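Local coordinates for protein malate dehydrogenase (Porphyromonas gingivalis, PDB 3FI9) that probably catalyses the NAD-dependent interconversion of malate and oxaloacetate, at residues E9-V14 / P35-Y40; A28-L33 / C57-L62; R157-L162 / T174-Y179; A187-T192 / N292-E297. All coordinates share one frame; numbering follows the deposited sequence.

Contact 1: E9-V14 / P35-Y40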
loop_
_atom_site.group_PDB
_atom_site.type_symbol
_atom_site.label_atom_id
_atom_site.label_comp_id
_atom_site.label_asym_id
_atom_site.label_seq_id
_atom_site.Cartn_x
_atom_site.Cartn_y
_atom_site.Cartn_z
ATOM N N GLU A 9 -1.942 -21.822 2.841
ATOM C CA GLU A 9 -0.496 -22.033 2.969
ATOM C C GLU A 9 0.257 -20.743 3.348
ATOM O O GLU A 9 -0.199 -19.658 3.043
ATOM C CB GLU A 9 0.056 -22.724 1.709
ATOM C CG GLU A 9 -0.686 -24.073 1.547
ATOM C CD GLU A 9 -0.049 -25.065 0.618
ATOM O OE1 GLU A 9 0.241 -26.204 1.073
ATOM O OE2 GLU A 9 0.117 -24.744 -0.566
ATOM N N LYS A 10 1.400 -20.889 4.009
ATOM C CA LYS A 10 2.149 -19.751 4.562
ATOM C C LYS A 10 2.925 -19.024 3.462
ATOM O O LYS A 10 3.584 -19.654 2.604
ATOM C CB LYS A 10 3.037 -20.223 5.711
ATOM C CG LYS A 10 4.101 -19.252 6.210
ATOM C CD LYS A 10 4.676 -19.748 7.554
ATOM C CE LYS A 10 5.869 -18.913 7.979
ATOM N NZ LYS A 10 6.489 -19.402 9.226
ATOM N N LEU A 11 2.749 -17.702 3.467
ATOM C CA LEU A 11 3.515 -16.783 2.665
ATOM C C LEU A 11 4.448 -15.999 3.587
ATOM O O LEU A 11 4.031 -15.318 4.563
ATOM C CB LEU A 11 2.579 -15.833 1.868
ATOM C CG LEU A 11 3.202 -14.535 1.281
ATOM C CD1 LEU A 11 4.393 -14.844 0.340
ATOM C CD2 LEU A 11 2.128 -13.679 0.511
ATOM N N THR A 12 5.731 -16.101 3.285
ATOM C CA THR A 12 6.721 -15.328 4.004
ATOM C C THR A 12 7.378 -14.216 3.185
ATOM O O THR A 12 7.977 -14.446 2.117
ATOM C CB THR A 12 7.799 -16.247 4.540
ATOM O OG1 THR A 12 7.203 -17.137 5.489
ATOM C CG2 THR A 12 8.919 -15.442 5.215
ATOM N N ILE A 13 7.330 -13.017 3.735
ATOM C CA ILE A 13 7.995 -11.861 3.119
ATOM C C ILE A 13 9.320 -11.688 3.770
ATOM O O ILE A 13 9.373 -11.491 4.974
ATOM C CB ILE A 13 7.192 -10.570 3.347
ATOM C CG1 ILE A 13 5.800 -10.685 2.741
ATOM C CG2 ILE A 13 7.943 -9.323 2.746
ATOM C CD1 ILE A 13 5.736 -11.238 1.374
ATOM N N VAL A 14 10.407 -11.764 2.999
ATOM C CA VAL A 14 11.713 -11.476 3.554
ATOM C C VAL A 14 12.082 -10.019 3.264
ATOM O O VAL A 14 11.891 -9.557 2.160
ATOM C CB VAL A 14 12.790 -12.453 2.977
ATOM C CG1 VAL A 14 14.175 -12.045 3.417
ATOM C CG2 VAL A 14 12.514 -13.840 3.443
ATOM N N PRO A 35 -4.246 -16.183 5.078
ATOM C CA PRO A 35 -4.258 -15.618 6.422
ATOM C C PRO A 35 -2.901 -15.788 7.120
ATOM O O PRO A 35 -2.555 -15.026 8.045
ATOM C CB PRO A 35 -5.354 -16.426 7.150
ATOM C CG PRO A 35 -5.646 -17.650 6.244
ATOM C CD PRO A 35 -4.980 -17.474 4.937
ATOM N N ASN A 36 -2.113 -16.758 6.654
ATOM C CA ASN A 36 -0.852 -17.061 7.316
ATOM C C ASN A 36 0.275 -16.296 6.640
ATOM O O ASN A 36 1.038 -16.817 5.827
ATOM C CB ASN A 36 -0.661 -18.573 7.343
ATOM C CG ASN A 36 -1.787 -19.237 8.146
ATOM O OD1 ASN A 36 -1.970 -18.904 9.319
ATOM N ND2 ASN A 36 -2.595 -20.087 7.501
ATOM N N LEU A 37 0.315 -15.015 6.952
ATOM C CA LEU A 37 1.301 -14.118 6.355
ATOM C C LEU A 37 2.381 -13.879 7.387
ATOM O O LEU A 37 2.106 -13.441 8.503
ATOM C CB LEU A 37 0.599 -12.803 5.986
ATOM C CG LEU A 37 1.489 -11.717 5.402
ATOM C CD1 LEU A 37 1.964 -12.199 4.076
ATOM C CD2 LEU A 37 0.718 -10.343 5.296
ATOM N N CYS A 38 3.625 -14.197 7.030
ATOM C CA CYS A 38 4.731 -14.112 7.971
ATOM C C CYS A 38 5.777 -13.108 7.502
ATOM O O CYS A 38 6.218 -13.154 6.338
ATOM C CB CYS A 38 5.338 -15.508 8.168
ATOM S SG CYS A 38 6.819 -15.544 9.175
ATOM N N LEU A 39 6.135 -12.185 8.397
ATOM C CA LEU A 39 7.048 -11.100 8.067
ATOM C C LEU A 39 8.398 -11.358 8.720
ATOM O O LEU A 39 8.489 -11.526 9.968
ATOM C CB LEU A 39 6.462 -9.772 8.512
ATOM C CG LEU A 39 5.041 -9.422 8.044
ATOM C CD1 LEU A 39 4.807 -7.947 8.395
ATOM C CD2 LEU A 39 4.934 -9.664 6.520
ATOM N N TYR A 40 9.458 -11.405 7.897
ATOM C CA TYR A 40 10.796 -11.667 8.435
ATOM C C TYR A 40 11.730 -10.486 8.116
ATOM O O TYR A 40 11.726 -9.987 6.985
ATOM C CB TYR A 40 11.391 -12.985 7.886
ATOM C CG TYR A 40 12.903 -13.020 8.096
ATOM C CD1 TYR A 40 13.448 -13.419 9.320
ATOM C CD2 TYR A 40 13.771 -12.600 7.101
ATOM C CE1 TYR A 40 14.816 -13.441 9.530
ATOM C CE2 TYR A 40 15.155 -12.588 7.300
ATOM C CZ TYR A 40 15.673 -12.993 8.529
ATOM O OH TYR A 40 17.040 -12.973 8.716
#

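Contact 2: A28-L33 / C57-L62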
loop_
_atom_site.group_PDB
_atom_site.type_symbol
_atom_site.label_atom_id
_atom_site.label_comp_id
_atom_site.label_asym_id
_atom_site.label_seq_id
_atom_site.Cartn_x
_atom_site.Cartn_y
_atom_site.Cartn_z
ATOM N N ALA A 28 -0.252 -7.945 0.232
ATOM C CA ALA A 28 -0.609 -9.365 0.346
ATOM C C ALA A 28 -1.868 -9.540 1.196
ATOM O O ALA A 28 -2.756 -10.345 0.870
ATOM C CB ALA A 28 0.542 -10.129 1.000
ATOM N N ALA A 29 -1.945 -8.784 2.278
ATOM C CA ALA A 29 -3.140 -8.826 3.127
ATOM C C ALA A 29 -4.373 -8.315 2.393
ATOM O O ALA A 29 -5.432 -8.930 2.462
ATOM C CB ALA A 29 -2.887 -8.027 4.435
ATOM N N MET A 30 -4.271 -7.184 1.681
ATOM C CA MET A 30 -5.438 -6.716 0.937
ATOM C C MET A 30 -5.922 -7.727 -0.078
ATOM O O MET A 30 -7.135 -7.872 -0.318
ATOM C CB MET A 30 -5.127 -5.396 0.181
ATOM C CG MET A 30 -4.970 -4.179 1.089
ATOM S SD MET A 30 -4.427 -2.609 0.294
ATOM C CE MET A 30 -5.934 -2.393 -0.767
ATOM N N MET A 31 -4.965 -8.385 -0.745
ATOM C CA MET A 31 -5.303 -9.336 -1.807
ATOM C C MET A 31 -5.873 -10.658 -1.232
ATOM O O MET A 31 -6.250 -11.532 -1.979
ATOM C CB MET A 31 -4.074 -9.653 -2.676
ATOM C CG MET A 31 -3.708 -8.544 -3.699
ATOM S SD MET A 31 -2.266 -9.089 -4.746
ATOM C CE MET A 31 -2.069 -7.577 -5.710
ATOM N N ARG A 32 -5.846 -10.792 0.091
ATOM C CA ARG A 32 -6.293 -11.999 0.777
ATOM C C ARG A 32 -5.680 -13.243 0.163
ATOM O O ARG A 32 -6.389 -14.189 -0.198
ATOM C CB ARG A 32 -7.847 -12.062 0.827
ATOM C CG ARG A 32 -8.391 -10.901 1.691
ATOM C CD ARG A 32 -9.951 -10.798 1.633
ATOM N NE ARG A 32 -10.599 -11.889 2.373
ATOM C CZ ARG A 32 -10.663 -11.959 3.696
ATOM N NH1 ARG A 32 -10.094 -11.019 4.429
ATOM N NH2 ARG A 32 -11.309 -12.956 4.292
ATOM N N LEU A 33 -4.345 -13.242 0.063
ATOM C CA LEU A 33 -3.649 -14.386 -0.529
ATOM C C LEU A 33 -3.703 -15.553 0.452
ATOM O O LEU A 33 -4.076 -16.671 0.065
ATOM C CB LEU A 33 -2.203 -14.040 -0.868
ATOM C CG LEU A 33 -2.075 -12.816 -1.795
ATOM C CD1 LEU A 33 -0.564 -12.501 -2.107
ATOM C CD2 LEU A 33 -2.881 -13.059 -3.076
ATOM N N CYS A 57 -4.638 -2.130 10.676
ATOM C CA CYS A 57 -5.528 -2.014 9.498
ATOM C C CYS A 57 -6.807 -2.795 9.721
ATOM O O CYS A 57 -7.836 -2.524 9.079
ATOM C CB CYS A 57 -4.854 -2.582 8.256
ATOM S SG CYS A 57 -3.534 -1.508 7.682
ATOM N N GLY A 58 -6.719 -3.814 10.570
ATOM C CA GLY A 58 -7.881 -4.684 10.878
ATOM C C GLY A 58 -8.279 -5.597 9.735
ATOM O O GLY A 58 -9.451 -5.619 9.345
ATOM N N PHE A 59 -7.322 -6.345 9.180
ATOM C CA PHE A 59 -7.637 -7.263 8.104
ATOM C C PHE A 59 -8.361 -8.476 8.654
ATOM O O PHE A 59 -7.792 -9.201 9.480
ATOM C CB PHE A 59 -6.371 -7.701 7.382
ATOM C CG PHE A 59 -5.742 -6.596 6.572
ATOM C CD1 PHE A 59 -6.355 -6.133 5.422
ATOM C CD2 PHE A 59 -4.528 -6.014 6.983
ATOM C CE1 PHE A 59 -5.741 -5.097 4.670
ATOM C CE2 PHE A 59 -3.923 -5.013 6.231
ATOM C CZ PHE A 59 -4.550 -4.553 5.090
ATOM N N GLU A 60 -9.585 -8.712 8.149
ATOM C CA GLU A 60 -10.449 -9.801 8.655
ATOM C C GLU A 60 -9.810 -11.188 8.446
ATOM O O GLU A 60 -9.489 -11.565 7.314
ATOM C CB GLU A 60 -11.809 -9.766 7.934
ATOM C CG GLU A 60 -12.944 -10.444 8.702
ATOM C CD GLU A 60 -14.012 -9.462 9.150
ATOM O OE1 GLU A 60 -14.107 -8.369 8.524
ATOM O OE2 GLU A 60 -14.779 -9.786 10.094
ATOM N N GLY A 61 -9.630 -11.944 9.529
ATOM C CA GLY A 61 -9.091 -13.325 9.431
ATOM C C GLY A 61 -7.581 -13.467 9.260
ATOM O O GLY A 61 -7.044 -14.587 9.085
ATOM N N LEU A 62 -6.867 -12.345 9.290
ATOM C CA LEU A 62 -5.431 -12.427 9.071
ATOM C C LEU A 62 -4.782 -13.051 10.298
ATOM O O LEU A 62 -5.104 -12.665 11.414
ATOM C CB LEU A 62 -4.834 -11.037 8.838
ATOM C CG LEU A 62 -3.405 -11.014 8.298
ATOM C CD1 LEU A 62 -3.357 -11.630 6.884
ATOM C CD2 LEU A 62 -2.861 -9.592 8.276
#

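Contact 3: R157-L162 / T174-Y179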
loop_
_atom_site.group_PDB
_atom_site.type_symbol
_atom_site.label_atom_id
_atom_site.label_comp_id
_atom_site.label_asym_id
_atom_site.label_seq_id
_atom_site.Cartn_x
_atom_site.Cartn_y
_atom_site.Cartn_z
ATOM N N ARG A 157 6.869 0.809 -17.183
ATOM C CA ARG A 157 7.405 2.152 -17.369
ATOM C C ARG A 157 7.352 2.489 -18.874
ATOM O O ARG A 157 6.962 3.580 -19.267
ATOM C CB ARG A 157 8.811 2.231 -16.823
ATOM C CG ARG A 157 8.821 2.229 -15.297
ATOM C CD ARG A 157 10.290 2.216 -14.742
ATOM N NE ARG A 157 10.254 2.199 -13.284
ATOM C CZ ARG A 157 11.296 1.883 -12.512
ATOM N NH1 ARG A 157 12.458 1.562 -13.051
ATOM N NH2 ARG A 157 11.181 1.894 -11.193
ATOM N N LEU A 158 7.689 1.535 -19.719
ATOM C CA LEU A 158 7.540 1.805 -21.159
ATOM C C LEU A 158 6.086 2.135 -21.516
ATOM O O LEU A 158 5.814 3.052 -22.296
ATOM C CB LEU A 158 8.090 0.658 -22.000
ATOM C CG LEU A 158 7.970 0.780 -23.528
ATOM C CD1 LEU A 158 8.806 1.914 -24.042
ATOM C CD2 LEU A 158 8.474 -0.522 -24.191
ATOM N N GLN A 159 5.154 1.384 -20.949
ATOM C CA GLN A 159 3.734 1.661 -21.166
ATOM C C GLN A 159 3.371 3.066 -20.724
ATOM O O GLN A 159 2.708 3.821 -21.458
ATOM C CB GLN A 159 2.844 0.625 -20.457
ATOM C CG GLN A 159 1.332 0.804 -20.760
ATOM C CD GLN A 159 0.449 -0.036 -19.852
ATOM O OE1 GLN A 159 0.613 0.004 -18.625
ATOM N NE2 GLN A 159 -0.494 -0.786 -20.435
ATOM N N SER A 160 3.795 3.428 -19.524
ATOM C CA SER A 160 3.506 4.757 -19.011
ATOM C C SER A 160 4.092 5.883 -19.881
ATOM O O SER A 160 3.405 6.845 -20.246
ATOM C CB SER A 160 4.043 4.872 -17.587
ATOM O OG SER A 160 3.860 6.191 -17.089
ATOM N N GLU A 161 5.362 5.749 -20.222
ATOM C CA GLU A 161 6.044 6.763 -21.012
ATOM C C GLU A 161 5.407 6.917 -22.390
ATOM O O GLU A 161 5.221 8.039 -22.834
ATOM C CB GLU A 161 7.560 6.500 -21.090
ATOM C CG GLU A 161 8.329 6.567 -19.729
ATOM C CD GLU A 161 8.329 7.943 -19.081
ATOM O OE1 GLU A 161 8.377 8.977 -19.787
ATOM O OE2 GLU A 161 8.300 7.999 -17.842
ATOM N N LEU A 162 5.003 5.810 -23.037
ATOM C CA LEU A 162 4.228 5.867 -24.299
ATOM C C LEU A 162 2.864 6.536 -24.146
ATOM O O LEU A 162 2.471 7.376 -24.987
ATOM C CB LEU A 162 4.060 4.480 -24.913
ATOM C CG LEU A 162 5.315 3.956 -25.654
ATOM C CD1 LEU A 162 5.203 2.457 -25.800
ATOM C CD2 LEU A 162 5.464 4.635 -27.044
ATOM N N THR A 174 -0.969 -1.270 -25.336
ATOM C CA THR A 174 -1.131 -2.643 -24.933
ATOM C C THR A 174 0.124 -3.430 -25.271
ATOM O O THR A 174 0.828 -3.086 -26.210
ATOM C CB THR A 174 -2.395 -3.239 -25.591
ATOM O OG1 THR A 174 -2.316 -3.056 -27.015
ATOM C CG2 THR A 174 -3.632 -2.481 -25.063
ATOM N N ASN A 175 0.431 -4.453 -24.465
ATOM C CA ASN A 175 1.514 -5.393 -24.800
ATOM C C ASN A 175 2.893 -4.752 -24.984
ATOM O O ASN A 175 3.659 -5.143 -25.895
ATOM C CB ASN A 175 1.168 -6.188 -26.062
ATOM C CG ASN A 175 1.744 -7.599 -26.039
ATOM O OD1 ASN A 175 1.936 -8.163 -24.974
ATOM N ND2 ASN A 175 2.042 -8.160 -27.209
ATOM N N THR A 176 3.245 -3.818 -24.103
ATOM C CA THR A 176 4.578 -3.217 -24.143
ATOM C C THR A 176 5.498 -4.222 -23.466
ATOM O O THR A 176 5.171 -4.752 -22.385
ATOM C CB THR A 176 4.642 -1.936 -23.316
ATOM O OG1 THR A 176 3.804 -2.108 -22.170
ATOM C CG2 THR A 176 4.147 -0.740 -24.090
ATOM N N ARG A 177 6.639 -4.485 -24.080
ATOM C CA ARG A 177 7.498 -5.561 -23.612
ATOM C C ARG A 177 8.961 -5.191 -23.722
ATOM O O ARG A 177 9.393 -4.729 -24.768
ATOM C CB ARG A 177 7.262 -6.854 -24.423
ATOM C CG ARG A 177 5.966 -7.498 -24.152
ATOM C CD ARG A 177 5.896 -7.965 -22.727
ATOM N NE ARG A 177 4.711 -8.774 -22.527
ATOM C CZ ARG A 177 3.561 -8.321 -22.040
ATOM N NH1 ARG A 177 3.426 -7.054 -21.684
ATOM N NH2 ARG A 177 2.533 -9.156 -21.916
ATOM N N THR A 178 9.712 -5.362 -22.625
ATOM C CA THR A 178 11.157 -5.419 -22.712
ATOM C C THR A 178 11.573 -6.812 -22.202
ATOM O O THR A 178 11.005 -7.324 -21.235
ATOM C CB THR A 178 11.888 -4.325 -21.881
ATOM O OG1 THR A 178 11.829 -4.663 -20.491
ATOM C CG2 THR A 178 11.244 -2.914 -22.048
ATOM N N TYR A 179 12.618 -7.379 -22.795
ATOM C CA TYR A 179 13.173 -8.647 -22.357
ATOM C C TYR A 179 14.679 -8.522 -22.073
ATOM O O TYR A 179 15.301 -7.447 -22.289
ATOM C CB TYR A 179 12.924 -9.732 -23.428
ATOM C CG TYR A 179 11.469 -9.932 -23.775
ATOM C CD1 TYR A 179 10.543 -10.333 -22.814
ATOM C CD2 TYR A 179 11.026 -9.738 -25.072
ATOM C CE1 TYR A 179 9.198 -10.495 -23.153
ATOM C CE2 TYR A 179 9.716 -9.917 -25.419
ATOM C CZ TYR A 179 8.806 -10.281 -24.456
ATOM O OH TYR A 179 7.505 -10.478 -24.832
#

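Contact 4: A187-T192 / N292-E297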
loop_
_atom_site.group_PDB
_atom_site.type_symbol
_atom_site.label_atom_id
_atom_site.label_comp_id
_atom_site.label_asym_id
_atom_site.label_seq_id
_atom_site.Cartn_x
_atom_site.Cartn_y
_atom_site.Cartn_z
ATOM N N ALA A 187 16.198 -5.038 -23.405
ATOM C CA ALA A 187 15.951 -5.118 -24.853
ATOM C C ALA A 187 14.457 -4.845 -25.127
ATOM O O ALA A 187 13.606 -5.647 -24.768
ATOM C CB ALA A 187 16.342 -6.519 -25.381
ATOM N N VAL A 188 14.171 -3.702 -25.737
ATOM C CA VAL A 188 12.822 -3.289 -26.074
ATOM C C VAL A 188 12.336 -4.014 -27.334
ATOM O O VAL A 188 12.968 -3.950 -28.399
ATOM C CB VAL A 188 12.766 -1.738 -26.291
ATOM C CG1 VAL A 188 11.344 -1.283 -26.419
ATOM C CG2 VAL A 188 13.479 -0.983 -25.134
ATOM N N PHE A 189 11.260 -4.774 -27.197
ATOM C CA PHE A 189 10.626 -5.447 -28.338
ATOM C C PHE A 189 9.413 -4.654 -28.805
ATOM O O PHE A 189 8.268 -5.054 -28.584
ATOM C CB PHE A 189 10.221 -6.890 -27.985
ATOM C CG PHE A 189 11.339 -7.864 -28.131
ATOM C CD1 PHE A 189 12.582 -7.601 -27.516
ATOM C CD2 PHE A 189 11.167 -9.045 -28.837
ATOM C CE1 PHE A 189 13.666 -8.521 -27.643
ATOM C CE2 PHE A 189 12.241 -9.991 -28.953
ATOM C CZ PHE A 189 13.482 -9.720 -28.346
ATOM N N ALA A 190 9.665 -3.521 -29.449
ATOM C CA ALA A 190 8.540 -2.643 -29.886
ATOM C C ALA A 190 7.549 -3.332 -30.836
ATOM O O ALA A 190 6.367 -2.959 -30.948
ATOM C CB ALA A 190 9.101 -1.364 -30.517
ATOM N N SER A 191 8.005 -4.338 -31.560
ATOM C CA SER A 191 7.069 -5.054 -32.397
ATOM C C SER A 191 5.867 -5.677 -31.627
ATOM O O SER A 191 4.876 -6.022 -32.245
ATOM C CB SER A 191 7.792 -6.165 -33.175
ATOM O OG SER A 191 8.102 -7.225 -32.299
ATOM N N THR A 192 5.936 -5.825 -30.303
ATOM C CA THR A 192 4.835 -6.440 -29.565
ATOM C C THR A 192 3.702 -5.455 -29.268
ATOM O O THR A 192 2.603 -5.871 -28.948
ATOM C CB THR A 192 5.273 -7.015 -28.170
ATOM O OG1 THR A 192 5.571 -5.942 -27.278
ATOM C CG2 THR A 192 6.489 -7.944 -28.266
ATOM N N ASN A 292 12.976 -18.305 -29.893
ATOM C CA ASN A 292 13.279 -18.197 -31.307
ATOM C C ASN A 292 12.124 -17.598 -32.074
ATOM O O ASN A 292 12.299 -17.189 -33.213
ATOM C CB ASN A 292 13.713 -19.538 -31.902
ATOM C CG ASN A 292 15.046 -19.990 -31.377
ATOM O OD1 ASN A 292 15.966 -19.183 -31.209
ATOM N ND2 ASN A 292 15.170 -21.286 -31.111
ATOM N N GLN A 293 10.950 -17.529 -31.449
ATOM C CA GLN A 293 9.797 -16.926 -32.107
ATOM C C GLN A 293 9.448 -15.561 -31.504
ATOM O O GLN A 293 8.420 -14.977 -31.847
ATOM C CB GLN A 293 8.569 -17.827 -32.020
ATOM C CG GLN A 293 7.492 -17.264 -31.089
ATOM C CD GLN A 293 6.443 -18.283 -30.682
ATOM O OE1 GLN A 293 5.945 -19.062 -31.510
ATOM N NE2 GLN A 293 6.082 -18.271 -29.401
ATOM N N LEU A 294 10.290 -15.050 -30.607
ATOM C CA LEU A 294 10.015 -13.743 -30.001
ATOM C C LEU A 294 10.357 -12.598 -30.929
ATOM O O LEU A 294 11.477 -12.510 -31.433
ATOM C CB LEU A 294 10.803 -13.522 -28.712
ATOM C CG LEU A 294 10.384 -13.968 -27.329
ATOM C CD1 LEU A 294 11.356 -13.292 -26.355
ATOM C CD2 LEU A 294 8.893 -13.685 -26.962
ATOM N N GLY A 295 9.413 -11.681 -31.109
ATOM C CA GLY A 295 9.658 -10.489 -31.918
ATOM C C GLY A 295 10.201 -10.819 -33.305
ATOM O O GLY A 295 9.838 -11.843 -33.900
ATOM N N ASN A 296 11.060 -9.947 -33.827
ATOM C CA ASN A 296 11.730 -10.196 -35.099
ATOM C C ASN A 296 13.215 -10.432 -34.961
ATOM O O ASN A 296 13.769 -10.414 -33.864
ATOM C CB ASN A 296 11.501 -9.026 -36.062
ATOM C CG ASN A 296 11.961 -7.671 -35.498
ATOM O OD1 ASN A 296 13.027 -7.534 -34.891
ATOM N ND2 ASN A 296 11.165 -6.645 -35.760
ATOM N N GLU A 297 13.886 -10.603 -36.090
ATOM C CA GLU A 297 15.304 -10.950 -36.014
ATOM C C GLU A 297 16.150 -9.870 -35.377
ATOM O O GLU A 297 17.051 -10.175 -34.600
ATOM C CB GLU A 297 15.869 -11.279 -37.394
ATOM C CG GLU A 297 17.328 -11.750 -37.355
ATOM C CD GLU A 297 17.727 -12.338 -38.705
ATOM O OE1 GLU A 297 16.956 -12.171 -39.673
ATOM O OE2 GLU A 297 18.796 -12.940 -38.810
#

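Contact 1: E9-V14 / P35-Y40
Parallel strands 10-14 and 37-40, joined by helix 19-30, form the first beta-alpha-beta unit of the Rossmann fold, with Leu11 and Ile13 bonded to the backbone of Asn36, Cys38 and Tyr40. Leu11 N donates to Asn36 O (3.0 Å) and Leu11 O accepts from Cys38 N (2.7 Å); Ile13 repeats the pattern, its N on Cys38 O (2.8 Å) and its O taking Tyr40 N (2.9 Å). The strand axes diverge by only 22°. On the face turned to helix 19-30, Leu11 and Leu37 lie side by side, as do Ile13 and Leu39, where Leu39 CD2 sits 4.0 Å from Ile13 CB. On the other face Val14 CG1 meets the edge of the Tyr40 ring near its plane, 3.7 Å from CD2. Thr12 OG1 rests against Cys38 CB but gives its hydrogen bond to Ala73 O. Both strands run toward the predicted NAD site, with Ala16 following the first and Asp41 the second. Lys10, its CG anti to the backbone N (chi1 167°) and its chain extended, passes alongside Cys38 to bring NZ to Thr75 O; on the way its CE presses tightly on Cys38 CB at 3.5 Å.

Contact 2: A28-L33 / C57-L62
Ala29, in the last turn of helix 19-30, faces Phe59 in the loop after helix 44-57 with their CA atoms 6.9 Å apart; the helix closes in a Schellman motif at Arg32, which has positive phi, while Phe59 to Leu62 make a type II beta turn. The Ala29 methyl stands almost over the centre of the Phe59 ring, a CH-pi contact in which CB is 3.6 Å from the ring centroid and 11° off the normal. Leu62 comes to the same methyl from the turn, its CD2 4.1 Å from Ala29 CB. Met30 points its CB away from the loop, yet its CG reaches Phe59 CE1 at 3.8 Å, meeting the ring obliquely. One hydrogen bond joins the two segments: Arg32 NH1 donates to Glu60 O at 3.0 Å, on a lone pair in the carbonyl plane, with the oxygen at the edge of the guanidinium and 17° out of its plane. A bend at chi3 (72°) turns the arginine's end to the turn. Glu60 O also accepts from Tyr5 OH, so two donors grip it, and Arg32 is further fixed by NE bonded to Leu3 O and by a cation-pi contact with Tyr5. Phe59 also meets the ring of Tyr242 of the second subunit, and Gly61 N bonds Ser171 OG of that subunit. The whole is a helix C-terminus packed on a loop between helix and strand of the Rossmann fold, at the dimer interface.

Contact 3: R157-L162 / T174-Y179
Apolar contacts join Thr176 to helix 153-166, its methyl lying among Leu158, Gln159 and Leu162. Thr176 CG2 is 3.8 Å from Leu162 CD1, the two side chains sliding past each other in opposite directions, and 4.2 Å from Leu158 CG. Leu158 CD2 also reaches Thr178 CG2, at the start of the strand, at 4.2 Å. Helix 211-222 backs the two leucines through Leu217. Mixed contact comes next: Thr176 OG1 lies 3.4 Å from Gln159 CB, where the two side chains cross at about a right angle. With chi1 at 36°, OG1 sits between the backbone N and the carbonyl carbon, turned to the helix, where Ser155 O is its hydrogen-bond partner. The other polar bonds lie within a segment or run outside the pair. Gln159 uses both ends of its amide, NE2 on Val173 O and OE1 with Gln170 NE2, and Arg177 NH1 donates to Thr176 O at 3.0 Å from above the carbonyl plane. Helix 153-166 also carries Arg157, predicted to bind substrate. Between the segments cohesion therefore rests on shape and methyl burial, while the side-chain hydroxyl of Thr176 and amide of Gln159 find their partners outside the two segments.

Contact 4: A187-T192 / N292-E297
Phe189 has CG anti to its carbonyl carbon (chi1 -84°), which carries the ring out to Leu294 and Gly295, and Ser191 holds OG between its backbone N and carbonyl carbon (chi1 74°), directed at the same glycine. The ring meets the backbone of the loop with its edge: Leu294 O lies near the ring plane, 3.6 Å from Phe189 CE2, with Leu294 C and Gly295 N also in plane. Leu294 CB adds an apolar touch on Phe189 CE2 at 3.8 Å. Gly295 CA reaches Phe189 CD2 at 3.7 Å, obliquely, and the residue has positive phi. In the C-terminal alpha/beta domain this joins the end of the hairpin strand 186-188 to the loop that leads into helix 297-319. Asn296 is the N-cap of that helix, its OD1 accepting from Glu299 N, and its ND2 lies 4.3 Å from Ser191 CB. The helix also draws on both sides of the contact, Glu299 OE1 bonding Ser191 OG and Arg300 NH1 bonding Leu294 O, while Leu303 packs on Phe189. Ser191 OG touches Gly295 CA at 3.6 Å.

In the fold
Contacts 1 and 2 share the Rossmann half of the chain, their centres 12 Å apart, and helix 19-30 links them: Leu11 CD2 packs on Ala28 CB at 3.9 Å. Contact 1 leads toward the predicted NAD site, whereas contact 2, like contact 3, reaches the second subunit. Contacts 3 and 4 belong to the C-terminal domain, with centres 13 Å apart. They meet through the hairpin of strands 178-180 and 186-188, where Tyr179 O lies 2.8 Å from Ala187 N and the Tyr179 and Phe189 rings pack edge-to-face. Contact 3 lies near the predicted proton acceptor His182, whose side chain is about 7 Å from that of Thr178; contact 4 is remote from the annotated sites. Centres of contacts 1 and 3 are about 31 Å apart.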